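Local coordinates for uncharacterized protein (Eubacterium siraeum, PDB 4NZK) that is of unknown function but belongs to the DHHW family of the SGNH hydrolase clan and resembles the hydrolase-like domains of AlgX and AlgJ, at residues G82-Y85 with A86-N90; D144-A147 with A148-H152; R311-D314 with L315-D319. All coordinates share one frame; numbering follows the deposited sequence. Where two conformers were deposited one is given.

Contact 1: G82-Y85 with A86-N90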
ATOM      1  N   GLY A  82      10.425  12.122  -8.013  1.00 10.36           N
ATOM      2  CA  GLY A  82      10.361  10.690  -8.238  1.00 12.00           C
ATOM      3  C   GLY A  82      11.103  10.219  -9.474  1.00 12.23           C
ATOM      4  O   GLY A  82      10.792   9.164 -10.039  1.00 11.76           O
ATOM      5  N   ALA A  83      12.106  10.971  -9.903  1.00 10.70           N
ATOM      6  CA  ALA A  83      12.805  10.604 -11.121  1.00 11.84           C
ATOM      7  C   ALA A  83      13.527   9.277 -11.031  1.00 11.22           C
ATOM      8  O   ALA A  83      13.517   8.477 -11.976  1.00 12.96           O
ATOM      9  CB  ALA A  83      13.781  11.705 -11.515  1.00 16.32           C
ATOM     10  N   ASN A  84      14.152   9.019  -9.891  1.00 11.82           N
ATOM     11  CA  ASN A  84      14.851   7.747  -9.722  1.00 10.93           C
ATOM     12  C   ASN A  84      13.870   6.594  -9.800  1.00 11.37           C
ATOM     13  O   ASN A  84      14.074   5.661 -10.556  1.00 12.53           O
ATOM     14  CB  ASN A  84      15.606   7.692  -8.411  1.00 12.13           C
ATOM     15  CG  ASN A  84      16.830   8.592  -8.383  1.00 16.66           C
ATOM     16  OD1 ASN A  84      17.147   9.317  -9.319  1.00 20.74           O
ATOM     17  ND2 ASN A  84      17.546   8.499  -7.301  1.00 21.83           N
ATOM     18  N   TYR A  85      12.800   6.684  -9.020  1.00 10.30           N
ATOM     19  CA  TYR A  85      11.747   5.657  -9.030  1.00  9.51           C
ATOM     20  C   TYR A  85      11.269   5.386 -10.460  1.00  9.84           C
ATOM     21  O   TYR A  85      11.182   4.231 -10.868  1.00 10.73           O
ATOM     22  CB  TYR A  85      10.580   6.182  -8.159  1.00  9.25           C
ATOM     23  CG  TYR A  85       9.352   5.317  -8.161  1.00  9.90           C
ATOM     24  CD1 TYR A  85       9.287   4.194  -7.367  1.00 13.45           C
ATOM     25  CD2 TYR A  85       8.237   5.634  -8.933  1.00 10.86           C
ATOM     26  CE1 TYR A  85       8.148   3.401  -7.333  1.00 13.62           C
ATOM     27  CE2 TYR A  85       7.088   4.837  -8.902  1.00 11.29           C
ATOM     28  CZ  TYR A  85       7.047   3.723  -8.108  1.00 11.53           C
ATOM     29  OH  TYR A  85       5.978   2.892  -8.046  1.00 12.89           O
ATOM     30  N   ALA A  86      10.921   6.432 -11.192  1.00  9.94           N
ATOM     31  CA  ALA A  86      10.408   6.220 -12.558  1.00 10.61           C
ATOM     32  C   ALA A  86      11.457   5.526 -13.413  1.00 10.54           C
ATOM     33  O   ALA A  86      11.125   4.629 -14.160  1.00 12.04           O
ATOM     34  CB  ALA A  86       9.993   7.530 -13.219  1.00 11.61           C
ATOM     35  N   SER A  87      12.716   5.926 -13.299  1.00 11.71           N
ATOM     36  CA  SER A  87      13.781   5.286 -14.065  0.50 13.06           C
ATOM     37  C   SER A  87      13.933   3.807 -13.725  1.00 12.32           C
ATOM     38  O   SER A  87      14.178   2.980 -14.605  1.00 11.58           O
ATOM     39  CB  SER A  87      15.097   6.034 -13.850  0.50 13.93           C
ATOM     40  OG  SER A  87      16.140   5.510 -14.656  0.50 13.33           O
ATOM     41  N   TYR A  88      13.787   3.461 -12.456  1.00 11.70           N
ATOM     42  CA  TYR A  88      13.880   2.075 -12.039  1.00 11.98           C
ATOM     43  C   TYR A  88      12.710   1.244 -12.575  1.00 12.38           C
ATOM     44  O   TYR A  88      12.883   0.099 -13.014  1.00 11.69           O
ATOM     45  CB  TYR A  88      13.967   1.965 -10.522  1.00 12.50           C
ATOM     46  CG  TYR A  88      15.085   2.770  -9.877  1.00 13.00           C
ATOM     47  CD1 TYR A  88      16.226   3.100 -10.574  1.00 14.98           C
ATOM     48  CD2 TYR A  88      14.967   3.209  -8.557  1.00 12.40           C
ATOM     49  CE1 TYR A  88      17.232   3.852  -9.999  1.00 16.09           C
ATOM     50  CE2 TYR A  88      15.975   3.953  -7.968  1.00 16.52           C
ATOM     51  CZ  TYR A  88      17.096   4.274  -8.699  1.00 14.99           C
ATOM     52  OH  TYR A  88      18.110   5.027  -8.110  1.00 17.87           O
ATOM     53  N   LEU A  89      11.510   1.777 -12.476  1.00 11.85           N
ATOM     54  CA  LEU A  89      10.348   1.090 -13.060  1.00 10.14           C
ATOM     55  C   LEU A  89      10.537   0.895 -14.552  1.00 11.25           C
ATOM     56  O   LEU A  89      10.210  -0.155 -15.091  1.00 11.16           O
ATOM     57  CB  LEU A  89       9.027   1.861 -12.834  1.00 11.51           C
ATOM     58  CG  LEU A  89       8.244   1.418 -11.619  1.00 15.72           C
ATOM     59  CD1 LEU A  89       8.985   1.603 -10.326  1.00 18.95           C
ATOM     60  CD2 LEU A  89       6.940   2.163 -11.588  1.00 14.34           C
ATOM     61  N   ASN A  90      11.048   1.923 -15.224  1.00 10.01           N
ATOM     62  CA  ASN A  90      11.236   1.833 -16.680  1.00 10.18           C
ATOM     63  C   ASN A  90      12.225   0.715 -17.018  1.00  9.98           C
ATOM     64  O   ASN A  90      12.018  -0.033 -17.974  1.00 11.80           O
ATOM     65  CB  ASN A  90      11.710   3.143 -17.240  1.00 11.26           C
ATOM     66  CG  ASN A  90      10.602   4.185 -17.255  1.00 11.38           C
ATOM     67  OD1 ASN A  90       9.409   3.861 -17.126  1.00 12.73           O
ATOM     68  ND2 ASN A  90      11.007   5.446 -17.402  1.00 11.33           N
TER
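Y88 folds back along the helix over the turn that holds N84. CG of Y88 lies anti to its own carbonyl carbon (chi1 -55°), which lays the ring over the N84 carbonyl. CB of Y88 packs on N84 O and Y85 O. The ring then receives N84 O over its centre, 3.1 Å above the plane. CZ of Y88 reaches N84 CB at 3.7 Å, and Y88 OH ends beside N84 ND2 at 3.6 Å. These two polar ends share E344, which accepts from N84 ND2 on OE2 and bonds Y88 OH through OE1. A phenylalanine in place of Y88 would probably leave E344 OE1 without this hydroxyl partner. The Y88 and N84 pairing is an i to i+4 contact in the first turns of helix 83-96, with G82 at the N-cap. G82 O takes the A86 N-H at 3.0 Å, nearly straight at 169°. N84 O, under the Y88 ring, also accepts from Y88 N at 2.9 Å. Y85 and L89 form the next i to i+4 pair, directed into the protein. L89 CD1 sits over one face of the Y85 ring, 3.7 Å from its centroid, as a CH-pi contact. L89 CD2 lies 3.7 Å from Y85 OH, whose hydrogen-bond partner is N104 OD1.

Contact 2: D144-A147 with A148-H152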
ATOM      1  N   ASP A 144      -4.623   5.894 -11.570  1.00 13.46           N
ATOM      2  CA  ASP A 144      -4.922   7.109 -10.829  1.00 14.35           C
ATOM      3  C   ASP A 144      -5.606   6.818  -9.496  1.00 15.24           C
ATOM      4  O   ASP A 144      -6.810   7.053  -9.300  1.00 15.17           O
ATOM      5  CB  ASP A 144      -5.741   8.076 -11.664  1.00 15.46           C
ATOM      6  CG  ASP A 144      -5.684   9.507 -11.147  1.00 16.52           C
ATOM      7  OD1 ASP A 144      -5.224   9.753  -9.990  1.00 16.81           O
ATOM      8  OD2 ASP A 144      -6.138  10.389 -11.934  1.00 20.87           O
ATOM      9  N   GLY A 145      -4.810   6.297  -8.579  1.00 12.71           N
ATOM     10  CA  GLY A 145      -5.251   6.044  -7.210  1.00 13.58           C
ATOM     11  C   GLY A 145      -5.599   7.322  -6.495  1.00 12.68           C
ATOM     12  O   GLY A 145      -6.537   7.343  -5.689  1.00 14.68           O
ATOM     13  N   TYR A 146      -4.852   8.389  -6.773  1.00 11.96           N
ATOM     14  CA  TYR A 146      -5.137   9.686  -6.162  1.00 12.54           C
ATOM     15  C   TYR A 146      -6.584  10.132  -6.388  1.00 12.75           C
ATOM     16  O   TYR A 146      -7.271  10.516  -5.474  1.00 12.10           O
ATOM     17  CB  TYR A 146      -4.181  10.748  -6.692  1.00 14.88           C
ATOM     18  CG  TYR A 146      -4.327  12.055  -5.994  1.00 12.20           C
ATOM     19  CD1 TYR A 146      -5.365  12.950  -6.265  1.00 15.32           C
ATOM     20  CD2 TYR A 146      -3.434  12.391  -5.016  1.00 12.79           C
ATOM     21  CE1 TYR A 146      -5.469  14.139  -5.557  1.00 15.85           C
ATOM     22  CE2 TYR A 146      -3.563  13.567  -4.305  1.00 11.91           C
ATOM     23  CZ  TYR A 146      -4.560  14.427  -4.566  1.00 14.95           C
ATOM     24  OH  TYR A 146      -4.608  15.593  -3.817  1.00 18.14           O
ATOM     25  N   ALA A 147      -7.030  10.054  -7.632  1.00 11.51           N
ATOM     26  CA  ALA A 147      -8.375  10.465  -7.967  1.00 12.53           C
ATOM     27  C   ALA A 147      -9.400   9.531  -7.359  1.00 12.11           C
ATOM     28  O   ALA A 147     -10.494   9.966  -6.997  1.00 14.55           O
ATOM     29  CB  ALA A 147      -8.570  10.543  -9.475  1.00 16.23           C
ATOM     30  N   ALA A 148      -9.071   8.245  -7.284  1.00 14.46           N
ATOM     31  CA  ALA A 148      -9.998   7.282  -6.703  1.00 15.03           C
ATOM     32  C   ALA A 148     -10.250   7.605  -5.242  1.00 14.57           C
ATOM     33  O   ALA A 148     -11.380   7.610  -4.782  1.00 18.22           O
ATOM     34  CB  ALA A 148      -9.449   5.881  -6.856  1.00 17.74           C
ATOM     35  N   LEU A 149      -9.207   7.946  -4.511  1.00 12.19           N
ATOM     36  CA  LEU A 149      -9.368   8.259  -3.093  1.00 12.06           C
ATOM     37  C   LEU A 149     -10.052   9.599  -2.896  1.00 13.28           C
ATOM     38  O   LEU A 149     -10.863   9.753  -1.984  1.00 13.58           O
ATOM     39  CB  LEU A 149      -8.019   8.262  -2.419  1.00 14.28           C
ATOM     40  CG  LEU A 149      -7.376   6.882  -2.294  1.00 15.32           C
ATOM     41  CD1 LEU A 149      -5.849   7.031  -2.172  1.00 15.53           C
ATOM     42  CD2 LEU A 149      -7.929   6.091  -1.082  1.00 17.06           C
ATOM     43  N   GLU A 150      -9.700  10.564  -3.734  1.00 12.74           N
ATOM     44  CA  GLU A 150     -10.241  11.925  -3.618  1.00 14.22           C
ATOM     45  C   GLU A 150     -11.777  11.874  -3.665  1.00 13.93           C
ATOM     46  O   GLU A 150     -12.445  12.682  -3.039  1.00 16.34           O
ATOM     47  CB  GLU A 150      -9.681  12.778  -4.761  1.00 15.31           C
ATOM     48  CG  GLU A 150     -10.052  14.247  -4.765  1.00 18.62           C
ATOM     49  CD  GLU A 150      -9.355  14.992  -5.926  1.00 26.29           C
ATOM     50  OE1 GLU A 150      -9.165  14.422  -7.042  1.00 36.51           O
ATOM     51  OE2 GLU A 150      -8.989  16.144  -5.718  1.00 46.08           O
ATOM     52  N   ALA A 151     -12.323  10.915  -4.409  1.00 13.02           N
ATOM     53  CA  ALA A 151     -13.779  10.810  -4.548  1.00 15.11           C
ATOM     54  C   ALA A 151     -14.506  10.229  -3.317  1.00 15.25           C
ATOM     55  O   ALA A 151     -15.730  10.194  -3.295  1.00 16.28           O
ATOM     56  CB  ALA A 151     -14.086   9.978  -5.779  1.00 16.87           C
ATOM     57  N   HIS A 152     -13.765   9.822  -2.287  1.00 11.77           N
ATOM     58  CA  HIS A 152     -14.336   9.129  -1.148  1.00 12.18           C
ATOM     59  C   HIS A 152     -13.869   9.679   0.177  1.00 11.69           C
ATOM     60  O   HIS A 152     -13.900   8.982   1.215  1.00 12.85           O
ATOM     61  CB  HIS A 152     -14.037   7.636  -1.264  1.00 12.93           C
ATOM     62  CG  HIS A 152     -14.697   7.018  -2.436  1.00 12.45           C
ATOM     63  ND1 HIS A 152     -16.050   6.738  -2.464  1.00 16.37           N
ATOM     64  CD2 HIS A 152     -14.215   6.675  -3.653  1.00 13.47           C
ATOM     65  CE1 HIS A 152     -16.368   6.218  -3.638  1.00 15.13           C
ATOM     66  NE2 HIS A 152     -15.276   6.204  -4.392  1.00 13.49           N
TER
HETATM   67  O   HOH W   1      -6.896  16.849  -3.882  1.00 36.84           O
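Y146 and E150 both carry CG anti to the backbone N, with chi1 of -174° and -176°. Y146 and E150 are one helical turn apart, and these torsions bring the ring and the carboxylate together. E150 stays extended past CG. Its OE1 comes to the edge of the Y146 ring, 4.0 Å from CE1, and the carboxylate plane stands 82° from the ring plane. The approach is loose. A water closes it: the water lies 2.6 Å from Y146 OH, in the ring plane, and donates to E150 OE2 at 2.9 Å. The backbone below is tied as well, since E150 N donates to Y146 O. That carbonyl oxygen also bonds Y113 OH, and the Y113 ring meets the Y146 ring at a slant. L149, which is buried, packs its CG on G145 O at 3.5 Å, and the leucine continues to P108 and W165. At the start of the helix, D144 OD1 accepts from A147 N at 3.0 Å, from above the carboxylate plane. At the other end the bond from A151 N to A147 O is weak. The whole is a short helix, 145-150, following edge strand 141-142, with an aspartate N-cap at its first turn.

Contact 3: R311-D314 with L315-D319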
ATOM      1  N   ARG A 311      11.820  -3.356  -0.032  1.00 13.67           N
ATOM      2  CA  ARG A 311      12.887  -3.272   0.967  1.00 17.00           C
ATOM      3  C   ARG A 311      13.539  -4.629   1.319  1.00 17.27           C
ATOM      4  O   ARG A 311      14.657  -4.657   1.807  1.00 17.89           O
ATOM      5  CB  ARG A 311      12.332  -2.637   2.245  1.00 16.40           C
ATOM      6  CG  ARG A 311      11.814  -1.229   2.033  1.00 23.06           C
ATOM      7  CD  ARG A 311      10.903  -0.790   3.164  1.00 27.02           C
ATOM      8  NE  ARG A 311       9.603  -1.474   3.141  1.00 23.36           N
ATOM      9  CZ  ARG A 311       8.732  -1.412   4.151  1.00 27.38           C
ATOM     10  NH1 ARG A 311       9.033  -0.693   5.242  1.00 38.42           N
ATOM     11  NH2 ARG A 311       7.572  -2.070   4.083  1.00 23.61           N
ATOM     12  N   TYR A 312      12.825  -5.730   1.051  1.00 15.64           N
ATOM     13  CA  TYR A 312      13.177  -7.073   1.542  1.00 15.42           C
ATOM     14  C   TYR A 312      12.987  -8.099   0.422  1.00 18.17           C
ATOM     15  O   TYR A 312      12.005  -8.859   0.366  1.00 19.41           O
ATOM     16  CB  TYR A 312      12.292  -7.466   2.723  1.00 18.33           C
ATOM     17  CG  TYR A 312      12.172  -6.403   3.772  1.00 16.80           C
ATOM     18  CD1 TYR A 312      13.240  -6.048   4.534  1.00 23.81           C
ATOM     19  CD2 TYR A 312      10.986  -5.738   3.964  1.00 19.02           C
ATOM     20  CE1 TYR A 312      13.111  -5.076   5.491  1.00 22.58           C
ATOM     21  CE2 TYR A 312      10.840  -4.734   4.913  1.00 21.90           C
ATOM     22  CZ  TYR A 312      11.915  -4.407   5.681  1.00 23.97           C
ATOM     23  OH  TYR A 312      11.829  -3.410   6.633  1.00 33.50           O
ATOM     24  N   PHE A 313      13.922  -8.126  -0.484  1.00 18.34           N
ATOM     25  CA  PHE A 313      13.795  -8.965  -1.653  1.00 18.19           C
ATOM     26  C   PHE A 313      15.182  -9.337  -2.061  1.00 16.68           C
ATOM     27  O   PHE A 313      15.968  -8.481  -2.464  1.00 19.23           O
ATOM     28  CB  PHE A 313      13.095  -8.205  -2.764  1.00 17.32           C
ATOM     29  CG  PHE A 313      12.750  -9.061  -3.966  1.00 15.95           C
ATOM     30  CD1 PHE A 313      11.598  -9.849  -3.948  1.00 15.15           C
ATOM     31  CD2 PHE A 313      13.522  -9.048  -5.111  1.00 17.28           C
ATOM     32  CE1 PHE A 313      11.252 -10.625  -5.030  1.00 16.67           C
ATOM     33  CE2 PHE A 313      13.187  -9.841  -6.197  1.00 16.86           C
ATOM     34  CZ  PHE A 313      12.026 -10.612  -6.164  1.00 16.37           C
ATOM     35  N   ASP A 314      15.477 -10.631  -1.968  1.00 18.90           N
ATOM     36  CA  ASP A 314      16.836 -11.110  -2.184  1.00 21.78           C
ATOM     37  C   ASP A 314      17.022 -11.955  -3.428  1.00 22.22           C
ATOM     38  O   ASP A 314      17.732 -12.948  -3.421  1.00 36.87           O
ATOM     39  CB  ASP A 314      17.268 -11.867  -0.932  1.00 21.21           C
ATOM     40  CG  ASP A 314      17.490 -10.936   0.238  1.00 28.24           C
ATOM     41  OD1 ASP A 314      18.339 -10.019   0.110  1.00 40.21           O
ATOM     42  OD2 ASP A 314      16.805 -11.105   1.269  1.00 44.49           O
ATOM     43  N   LEU A 315      16.332 -11.563  -4.482  1.00 16.08           N
ATOM     44  CA  LEU A 315      16.403 -12.199  -5.765  1.00 16.90           C
ATOM     45  C   LEU A 315      16.533 -11.139  -6.854  1.00 16.21           C
ATOM     46  O   LEU A 315      16.550  -9.952  -6.579  1.00 17.53           O
ATOM     47  CB  LEU A 315      15.135 -13.011  -5.990  1.00 22.05           C
ATOM     48  CG  LEU A 315      14.845 -14.193  -5.102  1.00 28.17           C
ATOM     49  CD1 LEU A 315      13.519 -14.786  -5.523  1.00 38.03           C
ATOM     50  CD2 LEU A 315      15.955 -15.218  -5.200  1.00 30.51           C
ATOM     51  N   TYR A 316      16.598 -11.592  -8.103  1.00 17.89           N
ATOM     52  CA  TYR A 316      16.591 -10.707  -9.272  1.00 16.85           C
ATOM     53  C   TYR A 316      15.169 -10.717  -9.855  1.00 16.38           C
ATOM     54  O   TYR A 316      14.703 -11.697 -10.395  1.00 16.46           O
ATOM     55  CB  TYR A 316      17.624 -11.157 -10.285  1.00 17.07           C
ATOM     56  CG  TYR A 316      17.651 -10.343 -11.566  1.00 16.18           C
ATOM     57  CD1 TYR A 316      17.882  -8.966 -11.543  1.00 18.92           C
ATOM     58  CD2 TYR A 316      17.469 -10.945 -12.804  1.00 21.26           C
ATOM     59  CE1 TYR A 316      17.930  -8.206 -12.718  1.00 20.98           C
ATOM     60  CE2 TYR A 316      17.510 -10.207 -13.979  1.00 21.06           C
ATOM     61  CZ  TYR A 316      17.742  -8.836 -13.939  1.00 18.75           C
ATOM     62  OH  TYR A 316      17.780  -8.118 -15.096  1.00 26.66           O
ATOM     63  N   ALA A 317      14.479  -9.604  -9.695  1.00 14.46           N
ATOM     64  CA  ALA A 317      13.046  -9.554  -9.978  1.00 15.10           C
ATOM     65  C   ALA A 317      12.633  -9.973 -11.398  1.00 13.87           C
ATOM     66  O   ALA A 317      11.630 -10.690 -11.564  1.00 16.37           O
ATOM     67  CB  ALA A 317      12.448  -8.197  -9.582  1.00 15.52           C
ATOM     68  N   PRO A 318      13.385  -9.562 -12.424  1.00 15.13           N
ATOM     69  CA  PRO A 318      12.922  -9.969 -13.762  1.00 15.10           C
ATOM     70  C   PRO A 318      12.911 -11.499 -13.939  1.00 16.31           C
ATOM     71  O   PRO A 318      12.006 -12.059 -14.582  1.00 16.72           O
ATOM     72  CB  PRO A 318      13.901  -9.263 -14.699  1.00 15.79           C
ATOM     73  CG  PRO A 318      14.284  -8.036 -13.912  1.00 15.85           C
ATOM     74  CD  PRO A 318      14.417  -8.520 -12.484  1.00 15.06           C
ATOM     75  N   ASP A 319      13.884 -12.175 -13.348  1.00 16.70           N
ATOM     76  CA  ASP A 319      13.916 -13.633 -13.415  1.00 19.93           C
ATOM     77  C   ASP A 319      12.798 -14.247 -12.554  1.00 17.22           C
ATOM     78  O   ASP A 319      12.232 -15.264 -12.914  1.00 18.96           O
ATOM     79  CB  ASP A 319      15.263 -14.161 -12.977  1.00 20.34           C
ATOM     80  CG  ASP A 319      16.329 -14.044 -14.064  1.00 24.25           C
ATOM     81  OD1 ASP A 319      16.037 -13.653 -15.221  1.00 27.73           O
ATOM     82  OD2 ASP A 319      17.481 -14.410 -13.723  1.00 27.89           O
TER
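F313 lays its ring against the backbone from L315 to A317, meeting Y316 C and A317 N edge-on. This is the connection from strand 304-309 to helix 317-323, in a chain whose mixed, largely parallel sheet and flanking helices fit the alpha/beta fold of the SGNH clan. F313 CG is anti to the backbone N (chi1 -172°), which sends the ring forward along the chain. CE2 does most of the touching. It lies 3.4 Å from L315 O, which comes at a slant to the ring. It also meets A317 N, near the ring plane, at 3.7 Å. The methyl of A317 comes to 3.8 Å from F313 CE2. L315 CB is 3.7 Å from the same CE2, and the F313 and L315 side chains cross at about a right angle. No hydrogen bond joins 311-314 to 315-319; between them the contact is by packing. L315 N is buried with no partner in the model, which is probably a small polar cost.

Beyond the bend, L350 of helix 344-350 touches both F313 and A317, and A317 is also joined to L350 by a backbone hydrogen bond. F92 of helix 83-96 touches A317 too. D314 and L315 also have partners further off: D314 bonds T236 through the backbone and from OD2 to OG1, and L315 packs on F238. Y316 holds the N-cap position. One face of its ring is covered by P318, near the start of the helix. L315 CG is anti to its carbonyl carbon (chi1 -65°), and the leucine leans back on the preceding peptide. There L315 CD2 rests 3.4 Å from D314 O.

In the fold
The three contacts follow one another along the chain, and none touches another. Contact 1 and contact 3 are the nearer pair, with centres about 17 Å apart and nearest atoms about 8 Å apart. Helix 344-350 bridges them: I346 meets Y85, Y88 and L89, while L350 meets F313 and A317. Helix 83-96 also reaches contact 3 through F92 and K95. Contact 2 lies about 22 Å from contact 1, centre to centre. Helix 126-136 touches side chains of both. Contacts 2 and 3 are about 30 Å apart between centres, on opposite sides of the chain's centre. No active site is established for this protein, so none of the contacts is assigned to one.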